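Local coordinates for protein oxidoreductase (Thermotoga maritima, PDB 1ZH8) that binds NADP in a Rossmann-fold domain and is probably a dehydrogenase of the GFO/IDH/MocA family, acting on the CH-OH group of donors, at residues P97-A102 and V136-N141. Residues are numbered along the deposited sequence; the frame is centred on the assembly and turned at random.
Sequences PFIEKA and VYIAEN. With NAP (NADP nicotinamide-adenine-dinucleotide phosphate), chain D.
In the Rossmann-fold domain, helix 95-104 packs over one face of the parallel sheet, and Ile-99 reaches across to the outermost strand, 136-139. Its CG2 lies 3.9 Å from CG2 of Val-136, and the two side chains cross at about a right angle. With chi1 of Ile-99 at -72°, CG1 lies anti to the carbonyl carbon and CG2 anti to the backbone N. The extended CG1 branch (chi2 164°) brings CD1 to Ile-138, whose own CD1 is 4.4 Å away. Val-109 of the intervening strand 108-112 also touches Ile-99.

Both segments also carry a residue that meets the cofactor. On the helix, the Phe-98 ring meets the NADP adenine obliquely, with CZ 4.1 Å from N1A, and stacks with Tyr-74. Past the strand, Asn-141 OD1 accepts a hydrogen bond from the nicotinamide amide N7N at 2.9 Å, with an N-H...O angle of 160°. Asn-141 ND2 bonds Ser-290 OG, so both ends of the Asn-141 side-chain amide are engaged, which probably fixes its flip.

Between the two segments the contact is thus small, apolar and buried, made by methyl groups, while Asn-141, just past the strand, gives the carboxamide a polar partner.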
# COMPACT_ATOMS: atom_id res chain seq x y z
N PRO A 97 -14.67 -16.22 -28.98
CA PRO A 97 -15.17 -16.90 -30.20
C PRO A 97 -14.63 -18.33 -30.37
O PRO A 97 -15.36 -19.19 -30.86
CB PRO A 97 -14.71 -15.99 -31.36
CG PRO A 97 -13.65 -15.12 -30.78
CD PRO A 97 -13.98 -14.95 -29.31
N PHE A 98 -13.40 -18.58 -29.93
CA PHE A 98 -12.79 -19.91 -30.12
C PHE A 98 -13.34 -20.96 -29.15
O PHE A 98 -13.55 -22.11 -29.52
CB PHE A 98 -11.26 -19.83 -30.05
CG PHE A 98 -10.61 -19.44 -31.34
CD1 PHE A 98 -11.19 -18.49 -32.19
CD2 PHE A 98 -9.39 -20.02 -31.73
CE1 PHE A 98 -10.58 -18.13 -33.41
CE2 PHE A 98 -8.77 -19.66 -32.90
CZ PHE A 98 -9.35 -18.72 -33.76
N ILE A 99 -13.61 -20.54 -27.91
CA ILE A 99 -14.29 -21.40 -26.95
C ILE A 99 -15.66 -21.80 -27.51
O ILE A 99 -16.03 -22.98 -27.50
CB ILE A 99 -14.40 -20.74 -25.55
CG1 ILE A 99 -13.02 -20.72 -24.87
CG2 ILE A 99 -15.48 -21.45 -24.68
CD1 ILE A 99 -12.91 -19.76 -23.67
N GLU A 100 -16.39 -20.82 -28.03
CA GLU A 100 -17.71 -21.08 -28.59
C GLU A 100 -17.64 -22.06 -29.76
O GLU A 100 -18.50 -22.94 -29.89
CB GLU A 100 -18.42 -19.80 -29.04
CG GLU A 100 -19.91 -20.04 -29.35
CD GLU A 100 -20.69 -18.78 -29.62
OE1 GLU A 100 -20.13 -17.67 -29.47
OE2 GLU A 100 -21.88 -18.89 -29.99
N LYS A 101 -16.63 -21.89 -30.62
CA LYS A 101 -16.48 -22.81 -31.75
C LYS A 101 -16.26 -24.24 -31.23
O LYS A 101 -16.89 -25.18 -31.70
CB LYS A 101 -15.35 -22.37 -32.69
CG LYS A 101 -15.78 -21.37 -33.75
CD LYS A 101 -14.62 -20.49 -34.23
CE LYS A 101 -15.13 -19.32 -35.09
NZ LYS A 101 -14.13 -18.23 -35.27
N ALA A 102 -15.40 -24.39 -30.22
CA ALA A 102 -15.11 -25.71 -29.67
C ALA A 102 -16.36 -26.39 -29.08
O ALA A 102 -16.63 -27.56 -29.35
CB ALA A 102 -14.00 -25.61 -28.64
N VAL A 136 -15.20 -26.21 -20.00
CA VAL A 136 -14.33 -25.05 -20.22
C VAL A 136 -13.46 -24.87 -18.98
O VAL A 136 -13.96 -24.71 -17.86
CB VAL A 136 -15.09 -23.76 -20.51
CG1 VAL A 136 -14.09 -22.59 -20.77
CG2 VAL A 136 -16.00 -23.94 -21.71
N TYR A 137 -12.14 -24.89 -19.19
CA TYR A 137 -11.18 -24.79 -18.13
C TYR A 137 -10.28 -23.60 -18.44
O TYR A 137 -9.56 -23.63 -19.43
CB TYR A 137 -10.38 -26.09 -18.07
CG TYR A 137 -9.53 -26.22 -16.84
CD1 TYR A 137 -8.37 -25.45 -16.67
CD2 TYR A 137 -9.88 -27.12 -15.84
CE1 TYR A 137 -7.59 -25.57 -15.53
CE2 TYR A 137 -9.09 -27.26 -14.70
CZ TYR A 137 -7.95 -26.48 -14.56
OH TYR A 137 -7.19 -26.61 -13.43
N ILE A 138 -10.34 -22.54 -17.62
CA ILE A 138 -9.43 -21.40 -17.78
C ILE A 138 -8.21 -21.64 -16.92
O ILE A 138 -8.32 -21.78 -15.69
CB ILE A 138 -10.02 -20.04 -17.38
CG1 ILE A 138 -11.41 -19.82 -17.99
CG2 ILE A 138 -9.04 -18.91 -17.81
CD1 ILE A 138 -11.47 -19.93 -19.56
N ALA A 139 -7.06 -21.68 -17.59
CA ALA A 139 -5.83 -22.21 -17.01
C ALA A 139 -5.11 -21.12 -16.23
O ALA A 139 -4.19 -20.43 -16.74
CB ALA A 139 -4.93 -22.80 -18.12
N GLU A 140 -5.55 -20.95 -14.99
CA GLU A 140 -4.98 -19.95 -14.12
C GLU A 140 -4.02 -20.70 -13.26
O GLU A 140 -4.41 -21.31 -12.25
CB GLU A 140 -6.07 -19.28 -13.29
CG GLU A 140 -5.54 -18.35 -12.21
CD GLU A 140 -4.40 -17.47 -12.70
OE1 GLU A 140 -4.69 -16.46 -13.38
OE2 GLU A 140 -3.22 -17.79 -12.43
N ASN A 141 -2.76 -20.71 -13.67
CA ASN A 141 -1.79 -21.59 -13.01
C ASN A 141 -1.46 -21.17 -11.56
O ASN A 141 -1.11 -22.02 -10.74
CB ASN A 141 -0.53 -21.76 -13.85
CG ASN A 141 0.18 -20.46 -14.06
OD1 ASN A 141 -0.35 -19.54 -14.70
ND2 ASN A 141 1.34 -20.34 -13.49
PA NAP D . 2.19 -15.27 -28.36
O1A NAP D . 3.61 -15.69 -28.33
O2A NAP D . 1.94 -14.10 -29.22
O5B NAP D . 1.30 -16.54 -28.76
C5B NAP D . 0.10 -16.37 -29.48
C4B NAP D . 0.07 -17.41 -30.59
O4B NAP D . -1.22 -17.43 -31.20
C3B NAP D . 1.06 -17.09 -31.69
O3B NAP D . 1.54 -18.33 -32.13
C2B NAP D . 0.16 -16.45 -32.74
O2B NAP D . 0.53 -16.28 -34.10
C1B NAP D . -1.06 -17.34 -32.60
N9A NAP D . -2.23 -16.72 -33.23
C8A NAP D . -2.53 -15.38 -33.33
N7A NAP D . -3.72 -15.27 -33.97
C5A NAP D . -4.16 -16.52 -34.27
C6A NAP D . -5.30 -16.99 -34.92
N6A NAP D . -6.20 -16.15 -35.40
N1A NAP D . -5.49 -18.34 -35.06
C2A NAP D . -4.55 -19.22 -34.59
N3A NAP D . -3.42 -18.76 -33.96
C4A NAP D . -3.24 -17.44 -33.80
O3 NAP D . 1.73 -14.89 -26.88
PN NAP D . 1.83 -15.89 -25.62
O1N NAP D . 2.13 -17.31 -25.98
O2N NAP D . 2.65 -15.10 -24.71
O5D NAP D . 0.34 -15.90 -25.00
C5D NAP D . -0.72 -16.71 -25.49
C4D NAP D . -1.71 -16.96 -24.35
O4D NAP D . -1.01 -17.55 -23.27
C3D NAP D . -2.29 -15.64 -23.83
O3D NAP D . -3.66 -15.78 -23.55
C2D NAP D . -1.55 -15.37 -22.55
O2D NAP D . -2.32 -14.65 -21.61
C1D NAP D . -1.20 -16.77 -22.09
N1N NAP D . 0.00 -16.77 -21.25
C2N NAP D . -0.10 -17.26 -19.99
C3N NAP D . 1.01 -17.27 -19.14
C7N NAP D . 0.97 -18.02 -17.83
O7N NAP D . 2.12 -17.95 -17.02
N7N NAP D . -0.12 -18.73 -17.45
C4N NAP D . 2.24 -16.77 -19.61
C5N NAP D . 2.33 -16.28 -20.91
C6N NAP D . 1.20 -16.28 -21.73
P2B NAP D . 1.67 -16.95 -35.01
O1X NAP D . 1.22 -18.27 -35.59
O2X NAP D . 2.93 -17.20 -34.22
O3X NAP D . 1.90 -15.94 -36.11